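Local coordinates for protein 3'-5' exonuclease crn-4 (Caenorhabditis elegans, PDB 5DK5) that degrades RNA and DNA from the 3' end as a DEDDh-family exonuclease and takes part in apoptotic DNA degradation, at residues B[100-103]-B[104-107]; B[109-113]-B[114-118]. One frame throughout, in Å; residues are numbered along the deposited sequence.

Contact 1 of 2, residues B[100-103]-B[104-107]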
ATOM      1  N   GLU B 100      15.383  18.756   0.725  1.00 27.86           N
ATOM      2  CA  GLU B 100      15.968  20.035   0.347  1.00 28.64           C
ATOM      3  C   GLU B 100      15.724  21.074   1.439  1.00 27.27           C
ATOM      4  O   GLU B 100      16.598  21.886   1.743  1.00 25.36           O
ATOM      5  CB  GLU B 100      15.393  20.509  -0.990  1.00 29.57           C
ATOM      6  CG  GLU B 100      15.841  21.895  -1.420  1.00 33.02           C
ATOM      7  CD  GLU B 100      17.350  22.025  -1.523  1.00 40.05           C
ATOM      8  OE1 GLU B 100      18.021  21.019  -1.841  1.00 43.85           O
ATOM      9  OE2 GLU B 100      17.866  23.137  -1.283  1.00 41.17           O
ATOM     10  N   GLN B 101      14.533  21.040   2.030  1.00 30.06           N
ATOM     11  CA  GLN B 101      14.203  21.934   3.134  1.00 29.50           C
ATOM     12  C   GLN B 101      15.052  21.596   4.357  1.00 29.35           C
ATOM     13  O   GLN B 101      15.421  22.475   5.136  1.00 28.66           O
ATOM     14  CB  GLN B 101      12.715  21.836   3.477  1.00 29.83           C
ATOM     15  CG  GLN B 101      11.791  22.374   2.390  1.00 34.00           C
ATOM     16  CD  GLN B 101      10.329  22.050   2.641  1.00 37.53           C
ATOM     17  OE1 GLN B 101       9.999  21.070   3.307  1.00 38.30           O
ATOM     18  NE2 GLN B 101       9.442  22.879   2.104  1.00 39.93           N
ATOM     19  N   PHE B 102      15.359  20.313   4.511  1.00 28.12           N
ATOM     20  CA  PHE B 102      16.176  19.844   5.623  1.00 23.78           C
ATOM     21  C   PHE B 102      17.613  20.344   5.498  1.00 26.94           C
ATOM     22  O   PHE B 102      18.229  20.731   6.488  1.00 25.54           O
ATOM     23  CB  PHE B 102      16.139  18.315   5.692  1.00 24.64           C
ATOM     24  CG  PHE B 102      17.346  17.703   6.340  1.00 25.34           C
ATOM     25  CD1 PHE B 102      17.515  17.755   7.712  1.00 29.66           C
ATOM     26  CD2 PHE B 102      18.306  17.062   5.575  1.00 27.69           C
ATOM     27  CE1 PHE B 102      18.625  17.188   8.308  1.00 32.61           C
ATOM     28  CE2 PHE B 102      19.416  16.494   6.166  1.00 29.66           C
ATOM     29  CZ  PHE B 102      19.576  16.555   7.533  1.00 32.47           C
ATOM     30  N   GLN B 103      18.144  20.343   4.278  1.00 28.83           N
ATOM     31  CA  GLN B 103      19.494  20.836   4.040  1.00 30.74           C
ATOM     32  C   GLN B 103      19.592  22.335   4.308  1.00 32.32           C
ATOM     33  O   GLN B 103      20.563  22.805   4.901  1.00 35.08           O
ATOM     34  CB  GLN B 103      19.933  20.532   2.609  1.00 35.57           C
ATOM     35  CG  GLN B 103      20.171  19.058   2.341  1.00 40.63           C
ATOM     36  CD  GLN B 103      20.799  18.809   0.989  1.00 44.37           C
ATOM     37  OE1 GLN B 103      20.158  18.980  -0.048  1.00 45.29           O
ATOM     38  NE2 GLN B 103      22.064  18.409   0.991  1.00 45.90           N
ATOM     39  N   GLN B 104      18.585  23.084   3.868  1.00 31.53           N
ATOM     40  CA  GLN B 104      18.552  24.520   4.111  1.00 32.69           C
ATOM     41  C   GLN B 104      18.450  24.814   5.605  1.00 32.20           C
ATOM     42  O   GLN B 104      19.039  25.776   6.099  1.00 33.92           O
ATOM     43  CB  GLN B 104      17.380  25.162   3.365  1.00 33.56           C
ATOM     44  CG  GLN B 104      17.274  26.667   3.558  1.00 34.65           C
ATOM     45  CD  GLN B 104      18.544  27.389   3.162  1.00 36.37           C
ATOM     46  OE1 GLN B 104      19.106  27.137   2.096  1.00 38.28           O
ATOM     47  NE2 GLN B 104      19.012  28.280   4.025  1.00 37.30           N
ATOM     48  N   TRP B 105      17.701  23.977   6.314  1.00 27.27           N
ATOM     49  CA  TRP B 105      17.538  24.113   7.756  1.00 28.03           C
ATOM     50  C   TRP B 105      18.884  24.023   8.469  1.00 29.16           C
ATOM     51  O   TRP B 105      19.155  24.786   9.395  1.00 30.21           O
ATOM     52  CB  TRP B 105      16.583  23.038   8.276  1.00 27.33           C
ATOM     53  CG  TRP B 105      16.296  23.107   9.745  1.00 29.06           C
ATOM     54  CD1 TRP B 105      15.575  24.066  10.396  1.00 30.08           C
ATOM     55  CD2 TRP B 105      16.705  22.164  10.743  1.00 30.14           C
ATOM     56  NE1 TRP B 105      15.517  23.781  11.739  1.00 31.77           N
ATOM     57  CE2 TRP B 105      16.201  22.619  11.978  1.00 31.48           C
ATOM     58  CE3 TRP B 105      17.450  20.980  10.713  1.00 30.33           C
ATOM     59  CZ2 TRP B 105      16.419  21.933  13.172  1.00 32.53           C
ATOM     60  CZ3 TRP B 105      17.666  20.302  11.900  1.00 31.49           C
ATOM     61  CH2 TRP B 105      17.154  20.781  13.113  1.00 31.77           C
ATOM     62  N   LEU B 106      19.729  23.094   8.032  1.00 28.25           N
ATOM     63  CA  LEU B 106      21.072  22.963   8.587  1.00 30.45           C
ATOM     64  C   LEU B 106      21.884  24.231   8.344  1.00 31.37           C
ATOM     65  O   LEU B 106      22.608  24.693   9.228  1.00 29.80           O
ATOM     66  CB  LEU B 106      21.796  21.759   7.979  1.00 30.10           C
ATOM     67  CG  LEU B 106      21.204  20.377   8.268  1.00 30.94           C
ATOM     68  CD1 LEU B 106      21.949  19.314   7.481  1.00 30.88           C
ATOM     69  CD2 LEU B 106      21.243  20.065   9.758  1.00 32.35           C
ATOM     70  N   ILE B 107      21.759  24.791   7.145  1.00 35.86           N
ATOM     71  CA  ILE B 107      22.472  26.016   6.802  1.00 37.81           C
ATOM     72  C   ILE B 107      21.954  27.181   7.637  1.00 38.49           C
ATOM     73  O   ILE B 107      22.740  27.979   8.149  1.00 39.93           O
ATOM     74  CB  ILE B 107      22.339  26.353   5.300  1.00 38.57           C
ATOM     75  CG1 ILE B 107      22.977  25.240   4.466  1.00 39.27           C
ATOM     76  CG2 ILE B 107      22.996  27.705   4.981  1.00 39.64           C
ATOM     77  CD1 ILE B 107      22.890  25.449   2.968  1.00 39.83           C
TER
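L106 packs over one face of the F102 ring, one helical turn further along, and its side chain can be followed atom by atom. CB lies 3.5 Å from Q103 O, on the backbone of the preceding turn. CG comes equally near to F102 O and stands over the ring face. Of the two methyls, CD1 makes the closer approach to the ring, 3.6 Å from F102 CZ and slightly farther from F102 CE2, whereas L106 CD2 only grazes F102 CE1 at 4.2 Å. The ring can receive this methyl because F102 has CG anti to its backbone N (chi1 154°), which swings CZ forward along the helix although CB starts out away from the following turn. Both residues belong to helix 95-109 of the exonuclease domain, and the i to i+4 pairing is regular alpha-helical: L106 N donates to F102 O at 3.2 Å, and W105 N to Q101 O at 3.0 Å. The flanking bonds, Q104 N to E100 O and I107 N to Q103 O, continue the series. W105 meets F102 more loosely, W105 CE3 lying 4.4 Å from F102 CD1 in an oblique approach. Both aromatic rings turn to the sheet, F102 against F44 and W105 against F62, with I46 touched by both. On the outward side E100, Q104 and I107 are exposed, and Q104 O accepts a hydrogen bond from T108 OG1.

Contact 2 of 2, residues B[109-113]-B[114-118]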
ATOM      1  N   LEU B 109      20.672  27.125  10.543  1.00 32.80           N
ATOM      2  CA  LEU B 109      21.161  26.988  11.910  1.00 31.43           C
ATOM      3  C   LEU B 109      22.628  27.393  12.017  1.00 32.37           C
ATOM      4  O   LEU B 109      23.135  27.639  13.113  1.00 33.26           O
ATOM      5  CB  LEU B 109      20.983  25.553  12.405  1.00 40.71           C
ATOM      6  CG  LEU B 109      19.555  25.063  12.663  1.00 40.29           C
ATOM      7  CD1 LEU B 109      19.592  23.628  13.146  1.00 39.19           C
ATOM      8  CD2 LEU B 109      18.821  25.940  13.669  1.00 41.19           C
ATOM      9  N   GLY B 110      23.309  27.460  10.878  1.00 39.60           N
ATOM     10  CA  GLY B 110      24.712  27.831  10.851  1.00 43.02           C
ATOM     11  C   GLY B 110      25.620  26.687  11.263  1.00 44.64           C
ATOM     12  O   GLY B 110      26.722  26.910  11.770  1.00 42.67           O
ATOM     13  N   LEU B 111      25.157  25.460  11.046  1.00 39.97           N
ATOM     14  CA  LEU B 111      25.941  24.273  11.368  1.00 44.63           C
ATOM     15  C   LEU B 111      27.034  24.048  10.331  1.00 50.01           C
ATOM     16  O   LEU B 111      26.815  24.234   9.134  1.00 52.78           O
ATOM     17  CB  LEU B 111      25.039  23.039  11.451  1.00 42.53           C
ATOM     18  CG  LEU B 111      24.069  22.986  12.632  1.00 42.57           C
ATOM     19  CD1 LEU B 111      23.094  21.828  12.471  1.00 41.75           C
ATOM     20  CD2 LEU B 111      24.831  22.860  13.941  1.00 43.00           C
ATOM     21  N   GLU B 112      28.210  23.643  10.801  1.00 50.98           N
ATOM     22  CA  GLU B 112      29.341  23.380   9.921  1.00 55.51           C
ATOM     23  C   GLU B 112      29.518  21.885   9.690  1.00 53.13           C
ATOM     24  O   GLU B 112      29.123  21.065  10.519  1.00 51.03           O
ATOM     25  CB  GLU B 112      30.623  23.971  10.505  1.00 61.08           C
ATOM     26  CG  GLU B 112      30.583  25.479  10.676  1.00 64.09           C
ATOM     27  CD  GLU B 112      31.918  26.046  11.116  1.00 66.59           C
ATOM     28  OE1 GLU B 112      32.687  26.499  10.241  1.00 67.13           O
ATOM     29  OE2 GLU B 112      32.199  26.035  12.332  1.00 67.37           O
ATOM     30  N   GLU B 113      30.116  21.543   8.555  1.00 66.74           N
ATOM     31  CA  GLU B 113      30.354  20.154   8.189  1.00 67.75           C
ATOM     32  C   GLU B 113      31.266  19.448   9.189  1.00 64.55           C
ATOM     33  O   GLU B 113      32.384  19.896   9.445  1.00 65.39           O
ATOM     34  CB  GLU B 113      30.973  20.080   6.793  1.00 73.04           C
ATOM     35  CG  GLU B 113      30.102  20.654   5.689  1.00 77.01           C
ATOM     36  CD  GLU B 113      30.800  20.664   4.342  1.00 81.01           C
ATOM     37  OE1 GLU B 113      32.002  20.325   4.289  1.00 83.05           O
ATOM     38  OE2 GLU B 113      30.147  21.009   3.335  1.00 81.82           O
ATOM     39  N   GLY B 114      30.781  18.347   9.753  1.00 42.57           N
ATOM     40  CA  GLY B 114      31.590  17.505  10.616  1.00 41.52           C
ATOM     41  C   GLY B 114      31.662  17.943  12.068  1.00 39.54           C
ATOM     42  O   GLY B 114      32.270  17.258  12.891  1.00 41.82           O
ATOM     43  N   LYS B 115      31.046  19.079  12.387  1.00 45.93           N
ATOM     44  CA  LYS B 115      31.039  19.595  13.756  1.00 46.77           C
ATOM     45  C   LYS B 115      29.722  19.291  14.467  1.00 40.65           C
ATOM     46  O   LYS B 115      29.459  19.796  15.558  1.00 38.53           O
ATOM     47  CB  LYS B 115      31.311  21.098  13.756  1.00 51.47           C
ATOM     48  CG  LYS B 115      32.742  21.442  13.382  1.00 54.54           C
ATOM     49  CD  LYS B 115      33.059  22.902  13.641  1.00 56.90           C
ATOM     50  CE  LYS B 115      34.500  23.225  13.281  1.00 60.22           C
ATOM     51  NZ  LYS B 115      34.826  24.659  13.501  1.00 63.95           N
ATOM     52  N   PHE B 116      28.897  18.465  13.834  1.00 37.07           N
ATOM     53  CA  PHE B 116      27.690  17.947  14.460  1.00 34.06           C
ATOM     54  C   PHE B 116      27.476  16.517  13.981  1.00 32.80           C
ATOM     55  O   PHE B 116      27.989  16.128  12.932  1.00 31.85           O
ATOM     56  CB  PHE B 116      26.478  18.820  14.128  1.00 33.51           C
ATOM     57  CG  PHE B 116      26.045  18.735  12.692  1.00 34.68           C
ATOM     58  CD1 PHE B 116      26.637  19.530  11.728  1.00 36.29           C
ATOM     59  CD2 PHE B 116      25.044  17.857  12.309  1.00 34.68           C
ATOM     60  CE1 PHE B 116      26.241  19.452  10.407  1.00 36.05           C
ATOM     61  CE2 PHE B 116      24.642  17.776  10.990  1.00 34.32           C
ATOM     62  CZ  PHE B 116      25.242  18.573  10.038  1.00 34.73           C
ATOM     63  N   ALA B 117      26.729  15.736  14.755  1.00 33.48           N
ATOM     64  CA  ALA B 117      26.452  14.346  14.402  1.00 31.07           C
ATOM     65  C   ALA B 117      25.019  13.971  14.749  1.00 41.66           C
ATOM     66  O   ALA B 117      24.440  14.495  15.703  1.00 30.72           O
ATOM     67  CB  ALA B 117      27.424  13.420  15.108  1.00 45.78           C
ATOM     68  N   PHE B 118      24.453  13.058  13.967  1.00 37.62           N
ATOM     69  CA  PHE B 118      23.094  12.594  14.201  1.00 37.16           C
ATOM     70  C   PHE B 118      23.074  11.448  15.205  1.00 29.37           C
ATOM     71  O   PHE B 118      23.983  10.619  15.234  1.00 34.10           O
ATOM     72  CB  PHE B 118      22.440  12.159  12.887  1.00 34.30           C
ATOM     73  CG  PHE B 118      22.141  13.298  11.960  1.00 32.33           C
ATOM     74  CD1 PHE B 118      20.991  14.050  12.119  1.00 31.40           C
ATOM     75  CD2 PHE B 118      23.014  13.625  10.937  1.00 32.95           C
ATOM     76  CE1 PHE B 118      20.714  15.104  11.271  1.00 31.31           C
ATOM     77  CE2 PHE B 118      22.743  14.678  10.088  1.00 31.91           C
ATOM     78  CZ  PHE B 118      21.592  15.419  10.255  1.00 31.19           C
TER
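L111 sets its CD1 methyl over the centre of the F116 ring in a CH-pi contact, 4.2 Å from CD1 to the ring centroid and only 8° off the ring normal. Its CB adds an apolar contact of 3.9 Å to F116 CD1. The backbone closes in at the rim of the same ring, where E112 O lies near the ring plane, 3.2 Å from F116 CD1. F116 reaches this place with CG between its backbone N and carbonyl carbon (chi1 70°), and L22 of the neighbouring strand touches both L111 and F116. Replacing F116 by an alanine would probably open a gap beneath the L111 methyl and leave it without its ring partner. Between helix 95-109 and strand 116-120 the chain passes a Schellman motif, with G110 at positive phi, and then a type II beta turn from E112 to K115. G114 occupies the turn's third position at positive phi, where a CB would clash with E113 O; the closing bond, K115 N to E112 O, is weak at 3.3 Å. The solvent side is looser. E112 and K115 extend side by side in the same direction and form a salt bridge, K115 NZ to E112 OE2 at 3.2 Å, with the ammonium nitrogen 44° out of the carboxylate plane. On another side of the turn E113 is exposed and poorly ordered, although its side chain touches Y267.

In the fold
Contact 1 closes before contact 2 opens, and their centres are about 12 Å apart. The first lies within helix 95-109; the second carries the chain from the end of that helix into strand 116-120, which lies between the parallel strands 20-28 and 147-150 of the mixed sheet. They also touch directly: L106 O is 3.2 Å from L111 N, a probable hydrogen bond, and F102 CZ packs 3.6 Å from F118 CZ. The helix is thus packed against the strand that follows it, within the RNase H-like exonuclease domain. The F102 side chain is about 11 Å from that of the magnesium ligand D25, whereas contact 2 lies away from the annotated sites.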